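Local structure of peptidase M14 domain-containing protein (2QVP) at residues 25-28 against 29-33; 33-37 against 38-42; 45-49 against 50-54. The protein is a putative metallopeptidase of the M14 family, probably a zinc-dependent hydrolase with metallocarboxypeptidase-like activity. All coordinates share one frame; numbering follows the deposited sequence.

Contact 1: 25-28 against 29-33; sequences QRFY and SLLAI
Ser29, Leu30, Leu31 and Ala32 turn their backbone N-H groups back to the carbonyls of Gln25, Arg26, Phe27 and Tyr28, one regular alpha-helical bond for each residue in the N-terminal half of helix 24-38. Ser29 adds a bond of its own: OG donates to Gln25 O at 2.9 Å, while Ser29 N reaches the same oxygen at 3.0 Å from the opposite face of the carbonyl plane. The hydroxyl gets there because OG stands beside its own backbone N (chi1 -70°), folded back along the helix. Serine suits this exposed position, since a short polar group can be satisfied by the helix itself.

A quarter turn further round, Leu30 meets the aliphatic part of Arg26. The arginine chain bends at chi2 (62°), bringing Arg26 CD to 3.6 Å from Leu30 CD1, and a second bend at chi3 carries NE and the guanidinium onward. Leu30 CG lies 3.3 Å from Arg26 O. The methylenes thus give leucine an apolar partner on a partly exposed surface.

Phe27 and Leu31 are buried, with Tyr28 at their border. Phe27 and Leu31 run side by side, and Phe27 CE2 comes within 4.0 Å of Leu31 CD2. Leu31 CD2 also approaches the Tyr28 ring, 4.4 Å from Tyr28 CD1, while Phe27 CD2 sits over one face of the same ring near its rim. Tyrosine can lie at this border because its hydroxyl has a partner, Pro52 O in strand 51-57.

Beyond the pair, Phe27 meets Trp83 edge-to-face and touches Leu86, and Leu31 rests on Leu89 and Leu56. This is the pattern of an amphipathic helix in an alpha/beta fold, its apolar stripe packed on helix 80-91 and a strand of the sheet.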
# COMPACT_ATOMS: atom_id res chain seq x y z
N GLN A 25 -7.41 14.24 10.41
CA GLN A 25 -6.89 15.61 10.39
C GLN A 25 -5.40 15.64 10.75
O GLN A 25 -4.61 16.35 10.09
CB GLN A 25 -7.67 16.56 11.32
CG GLN A 25 -9.02 17.08 10.75
CD GLN A 25 -9.52 18.37 11.48
OE1 GLN A 25 -8.96 18.80 12.50
NE2 GLN A 25 -10.58 18.99 10.92
N ARG A 26 -5.03 14.90 11.80
CA ARG A 26 -3.65 14.73 12.21
C ARG A 26 -2.84 14.03 11.12
O ARG A 26 -1.69 14.40 10.89
CB ARG A 26 -3.53 13.94 13.54
CG ARG A 26 -2.06 13.63 13.99
CD ARG A 26 -1.24 14.89 14.26
NE ARG A 26 -1.77 15.61 15.42
CZ ARG A 26 -1.60 15.25 16.69
NH1 ARG A 26 -0.86 14.19 17.03
NH2 ARG A 26 -2.15 15.98 17.65
N PHE A 27 -3.42 12.99 10.52
CA PHE A 27 -2.80 12.27 9.42
C PHE A 27 -2.40 13.20 8.26
O PHE A 27 -1.23 13.24 7.84
CB PHE A 27 -3.71 11.14 8.88
CG PHE A 27 -3.08 10.40 7.76
CD1 PHE A 27 -2.05 9.50 8.04
CD2 PHE A 27 -3.43 10.65 6.44
CE1 PHE A 27 -1.41 8.87 7.02
CE2 PHE A 27 -2.79 10.02 5.41
CZ PHE A 27 -1.77 9.13 5.70
N TYR A 28 -3.37 13.96 7.73
CA TYR A 28 -3.09 14.89 6.63
C TYR A 28 -2.15 16.00 7.05
O TYR A 28 -1.34 16.40 6.26
CB TYR A 28 -4.37 15.48 6.05
CG TYR A 28 -5.20 14.55 5.20
CD1 TYR A 28 -4.67 13.95 4.06
CD2 TYR A 28 -6.57 14.40 5.43
CE1 TYR A 28 -5.46 13.18 3.22
CE2 TYR A 28 -7.37 13.63 4.61
CZ TYR A 28 -6.80 13.02 3.50
OH TYR A 28 -7.58 12.26 2.67
N SER A 29 -2.23 16.47 8.29
CA SER A 29 -1.26 17.47 8.78
C SER A 29 0.19 16.99 8.73
O SER A 29 1.08 17.68 8.20
CB SER A 29 -1.59 17.86 10.21
OG SER A 29 -2.79 18.60 10.20
N LEU A 30 0.41 15.77 9.25
CA LEU A 30 1.75 15.20 9.28
C LEU A 30 2.24 14.78 7.89
O LEU A 30 3.43 14.87 7.61
CB LEU A 30 1.84 14.04 10.28
CG LEU A 30 1.50 14.41 11.72
CD1 LEU A 30 1.45 13.15 12.61
CD2 LEU A 30 2.42 15.49 12.31
N LEU A 31 1.32 14.37 7.03
CA LEU A 31 1.63 14.00 5.68
C LEU A 31 2.08 15.25 4.92
O LEU A 31 3.00 15.16 4.12
CB LEU A 31 0.42 13.38 4.99
CG LEU A 31 0.62 12.87 3.54
CD1 LEU A 31 1.66 11.72 3.47
CD2 LEU A 31 -0.66 12.42 2.99
N ALA A 32 1.43 16.40 5.16
CA ALA A 32 1.81 17.67 4.53
C ALA A 32 3.23 18.09 4.93
O ALA A 32 3.98 18.59 4.09
CB ALA A 32 0.81 18.80 4.86
N ILE A 33 3.57 17.91 6.21
CA ILE A 33 4.90 18.19 6.74
C ILE A 33 5.94 17.39 5.99
O ILE A 33 6.96 17.93 5.59
CB ILE A 33 5.02 17.87 8.27
CG1 ILE A 33 4.21 18.88 9.11
CG2 ILE A 33 6.51 17.86 8.70
CD1 ILE A 33 3.94 18.47 10.57

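Contact 2: 33-37 against 38-42; sequences IETER and LGLGS
Leu38 and Leu40 fold back on the last turn of helix 24-38, where the chain ends the helix in a Schellman motif. Its two bonds are Leu40 N to Thr35 O, 2.9 Å and lying in the carbonyl plane, and a weak one from Gly39 N to Glu36 O. Gly39, the donor of the second, has a positive phi of 67°, a conformation that costs little without a side chain, and this reverses the backbone toward strand 41-48.

The Leu38 side chain can be followed outward. Leu38 CB lies 3.5 Å from Glu34 O, the carbonyl that also accepts the regular helical bond from Leu38 N. With CG beside the backbone N (chi1 -66°), the branch point is turned toward the same oxygen and toward Arg37 NH2. CD1 stays near Glu34 O, while Leu38 CD2 reaches over one face of the Arg37 guanidinium, 3.6 Å from Arg37 NH2. The apolar branch thus leans over the NH2 side of a flat cation whose bonding directions lie in its plane.

Those directions are used by Glu34, met edge-on. Arg37 NE and NH2 both donate to the single oxygen Glu34 OE1, NE at 3.0 Å, so the salt bridge fixes how the guanidinium is turned. NH2 also reaches Leu92 O. Leu38 itself continues into the interior against Leu89 and Phe97, a place that suits a branched aliphatic residue.

Thr35 and Leu40 supply the hydrophobic pair of the motif, crossing at about a right angle. Thr35 CG2 is 4.0 Å from Leu40 CB, and both side chains also touch Leu56, while Thr35 OG1 bonds to Leu31 O. A water bridges the two ends of the turn, donating to Leu40 O at 2.8 Å and more weakly, at 3.4 Å, to Thr35 O.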
# COMPACT_ATOMS: atom_id res chain seq x y z
N ILE A 33 3.57 17.91 6.21
CA ILE A 33 4.90 18.19 6.74
C ILE A 33 5.94 17.39 5.99
O ILE A 33 6.96 17.93 5.59
CB ILE A 33 5.02 17.87 8.27
CG1 ILE A 33 4.21 18.88 9.11
CG2 ILE A 33 6.51 17.86 8.70
CD1 ILE A 33 3.94 18.47 10.57
N GLU A 34 5.67 16.10 5.79
CA GLU A 34 6.62 15.25 5.05
C GLU A 34 6.70 15.59 3.57
O GLU A 34 7.80 15.54 3.02
CB GLU A 34 6.31 13.74 5.23
CG GLU A 34 6.48 13.25 6.65
CD GLU A 34 7.81 13.66 7.24
OE1 GLU A 34 8.82 13.69 6.49
OE2 GLU A 34 7.85 13.97 8.44
N THR A 35 5.57 15.93 2.95
CA THR A 35 5.54 16.34 1.53
C THR A 35 6.47 17.55 1.32
O THR A 35 7.27 17.62 0.39
CB THR A 35 4.09 16.67 1.09
OG1 THR A 35 3.28 15.50 1.23
CG2 THR A 35 4.03 17.16 -0.35
N GLU A 36 6.33 18.49 2.23
CA GLU A 36 7.07 19.71 2.25
C GLU A 36 8.57 19.48 2.56
O GLU A 36 9.45 20.06 1.90
CB GLU A 36 6.35 20.62 3.28
CG GLU A 36 6.83 21.97 3.33
CD GLU A 36 6.05 22.86 4.30
OE1 GLU A 36 4.80 22.82 4.40
OE2 GLU A 36 6.75 23.63 4.96
N ARG A 37 8.86 18.61 3.52
CA ARG A 37 10.25 18.34 3.89
C ARG A 37 11.07 17.75 2.73
O ARG A 37 12.16 18.22 2.43
CB ARG A 37 10.33 17.39 5.07
CG ARG A 37 11.74 17.35 5.68
CD ARG A 37 11.78 16.51 6.92
NE ARG A 37 11.43 15.12 6.59
CZ ARG A 37 12.27 14.22 6.10
NH1 ARG A 37 13.55 14.50 5.89
NH2 ARG A 37 11.82 13.00 5.84
N LEU A 38 10.50 16.73 2.10
CA LEU A 38 11.13 15.98 1.03
C LEU A 38 10.93 16.61 -0.37
O LEU A 38 11.43 16.08 -1.34
CB LEU A 38 10.55 14.54 1.07
CG LEU A 38 10.87 13.68 2.29
CD1 LEU A 38 10.03 12.42 2.33
CD2 LEU A 38 12.38 13.32 2.33
N GLY A 39 10.17 17.70 -0.47
CA GLY A 39 9.89 18.34 -1.78
C GLY A 39 9.03 17.52 -2.74
O GLY A 39 9.14 17.68 -3.96
N LEU A 40 8.16 16.67 -2.19
CA LEU A 40 7.34 15.77 -3.00
C LEU A 40 6.28 16.57 -3.73
O LEU A 40 5.76 17.55 -3.21
CB LEU A 40 6.63 14.71 -2.17
CG LEU A 40 7.43 13.87 -1.18
CD1 LEU A 40 6.49 12.97 -0.40
CD2 LEU A 40 8.47 13.09 -1.93
N GLY A 41 6.01 16.16 -4.97
CA GLY A 41 4.93 16.75 -5.73
C GLY A 41 3.71 16.10 -5.13
O GLY A 41 3.79 14.96 -4.67
N SER A 42 2.62 16.86 -5.06
CA SER A 42 1.34 16.45 -4.53
C SER A 42 0.32 16.66 -5.64
O SER A 42 0.28 17.73 -6.25
CB SER A 42 0.99 17.31 -3.31
OG SER A 42 -0.12 16.80 -2.60
O HOH W 1 6.77 19.91 -2.12

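Contact 3: 45-49 against 50-54; sequences LGQAG and HHPLY
Ala48 and His51 hold the end of a beta hairpin with two backbone bonds. Ala48 N gives His51 O a nearly straight bond of 2.9 Å (170° at the hydrogen), and His51 N answers to Ala48 O at 3.0 Å, rising above the carbonyl plane. Between them Gly49 and His50 make a type I' turn, both with positive phi. Glycine adopts this readily; in His50 it crowds CB against Gly49 O, so a residue with a side chain is less at ease there.

One residue further in, Gln47 and Pro52 form a non-hydrogen-bonded pair, so no N-H of Pro52 is needed toward Gln47. Gln47 CA instead makes a C-H...O contact with His51 O at 3.4 Å. Next, Leu53 N bonds to Gly46 O at 2.7 Å and Leu45 N to Leu53 O at 2.8 Å. Two residues of one strand therefore face one of the other, a beta bulge, with Leu45 in a helix-like conformation and Gly46 fully extended.

On the face shared by Ala48, His51 and Leu53, Leu53 CD1 approaches Ala48 CB to 3.4 Å, tighter than the usual carbon contact. A small methyl suits the spot: in Leu53 chi1 (-80°) places CG, and chi2 (68°) swings CD1 toward Ala48. The same face is covered by Pro110, which touches all three residues, and by Glu146 beside Ala48 and Leu53; Leu45 reaches Ile149 and Leu150. On the Gln47 face, Pro52 CB lies over the Tyr54 ring near its rim.

The chemistry is thus divided: paired backbone amides set the turn and the strand register, while Ala48 and Leu53 on one face, with Leu45 beside them, pack on helices 110-115 and 145-152.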
# COMPACT_ATOMS: atom_id res chain seq x y z
N LEU A 45 -5.85 13.37 -6.89
CA LEU A 45 -6.52 12.57 -7.93
C LEU A 45 -8.03 12.77 -7.90
O LEU A 45 -8.67 12.82 -8.96
CB LEU A 45 -6.13 11.08 -7.84
CG LEU A 45 -4.62 10.78 -7.91
CD1 LEU A 45 -4.38 9.24 -7.88
CD2 LEU A 45 -3.94 11.38 -9.14
N GLY A 46 -8.58 12.98 -6.71
CA GLY A 46 -10.00 13.24 -6.53
C GLY A 46 -10.29 13.36 -5.05
O GLY A 46 -9.37 13.29 -4.23
N GLN A 47 -11.57 13.57 -4.73
CA GLN A 47 -12.05 13.71 -3.36
C GLN A 47 -12.98 12.55 -3.05
O GLN A 47 -13.68 12.06 -3.93
CB GLN A 47 -12.82 15.04 -3.17
CG GLN A 47 -12.03 16.36 -3.45
CD GLN A 47 -11.10 16.83 -2.31
OE1 GLN A 47 -11.41 16.70 -1.13
NE2 GLN A 47 -9.97 17.43 -2.67
N ALA A 48 -12.93 12.08 -1.81
CA ALA A 48 -13.83 11.07 -1.29
C ALA A 48 -14.31 11.65 0.05
O ALA A 48 -13.49 11.86 0.96
CB ALA A 48 -13.13 9.75 -1.10
N GLY A 49 -15.61 11.96 0.13
CA GLY A 49 -16.21 12.59 1.32
C GLY A 49 -15.52 13.88 1.72
O GLY A 49 -15.33 14.15 2.92
N HIS A 50 -15.13 14.67 0.70
CA HIS A 50 -14.40 15.95 0.86
C HIS A 50 -13.00 15.80 1.48
O HIS A 50 -12.48 16.76 2.06
CB HIS A 50 -15.27 16.98 1.61
CG HIS A 50 -16.62 17.14 1.00
ND1 HIS A 50 -16.83 17.81 -0.18
CD2 HIS A 50 -17.83 16.65 1.37
CE1 HIS A 50 -18.11 17.76 -0.50
NE2 HIS A 50 -18.74 17.06 0.43
N HIS A 51 -12.41 14.61 1.35
CA HIS A 51 -11.06 14.30 1.80
C HIS A 51 -10.27 13.98 0.52
O HIS A 51 -10.74 13.19 -0.31
CB HIS A 51 -10.99 13.09 2.74
CG HIS A 51 -11.68 13.29 4.05
ND1 HIS A 51 -11.20 14.14 5.02
CD2 HIS A 51 -12.78 12.69 4.58
CE1 HIS A 51 -11.99 14.08 6.08
NE2 HIS A 51 -12.95 13.21 5.85
N PRO A 52 -9.09 14.58 0.34
CA PRO A 52 -8.39 14.34 -0.91
C PRO A 52 -7.73 12.98 -1.00
O PRO A 52 -7.24 12.48 0.00
CB PRO A 52 -7.30 15.43 -0.88
CG PRO A 52 -7.03 15.64 0.61
CD PRO A 52 -8.34 15.48 1.26
N LEU A 53 -7.79 12.39 -2.20
CA LEU A 53 -7.02 11.20 -2.53
C LEU A 53 -5.77 11.68 -3.25
O LEU A 53 -5.82 12.06 -4.43
CB LEU A 53 -7.77 10.20 -3.44
CG LEU A 53 -8.80 9.25 -2.86
CD1 LEU A 53 -10.03 10.03 -2.39
CD2 LEU A 53 -9.16 8.15 -3.95
N TYR A 54 -4.64 11.63 -2.54
CA TYR A 54 -3.35 12.09 -3.07
C TYR A 54 -2.49 11.06 -3.77
O TYR A 54 -2.47 9.89 -3.42
CB TYR A 54 -2.45 12.61 -1.92
CG TYR A 54 -2.88 13.91 -1.29
CD1 TYR A 54 -2.82 15.11 -2.01
CD2 TYR A 54 -3.29 13.96 0.05
CE1 TYR A 54 -3.19 16.32 -1.43
CE2 TYR A 54 -3.65 15.17 0.65
CZ TYR A 54 -3.62 16.33 -0.11
OH TYR A 54 -3.98 17.53 0.45

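How the contacts relate
The three contacts follow one another along the N-terminal part of the chain. Contacts 1 and 2 share helix 24-38 and meet at Ile33, their centres about 11 Å apart; contact 2 then leads into strand 41-48, whose far end contact 3 joins to strand 51-57. The centres of contacts 2 and 3 are about 18 Å apart, but Ser42 and Tyr54 touch in the two-strand ladder. Contact 3 also lies about 14 Å from contact 1, since the hairpin returns beside the helix, with Tyr54 packing on Tyr28 and Leu31. Together they form a helix-hairpin unit at one edge of the eight-stranded mixed sheet, away from the predicted active-site residue.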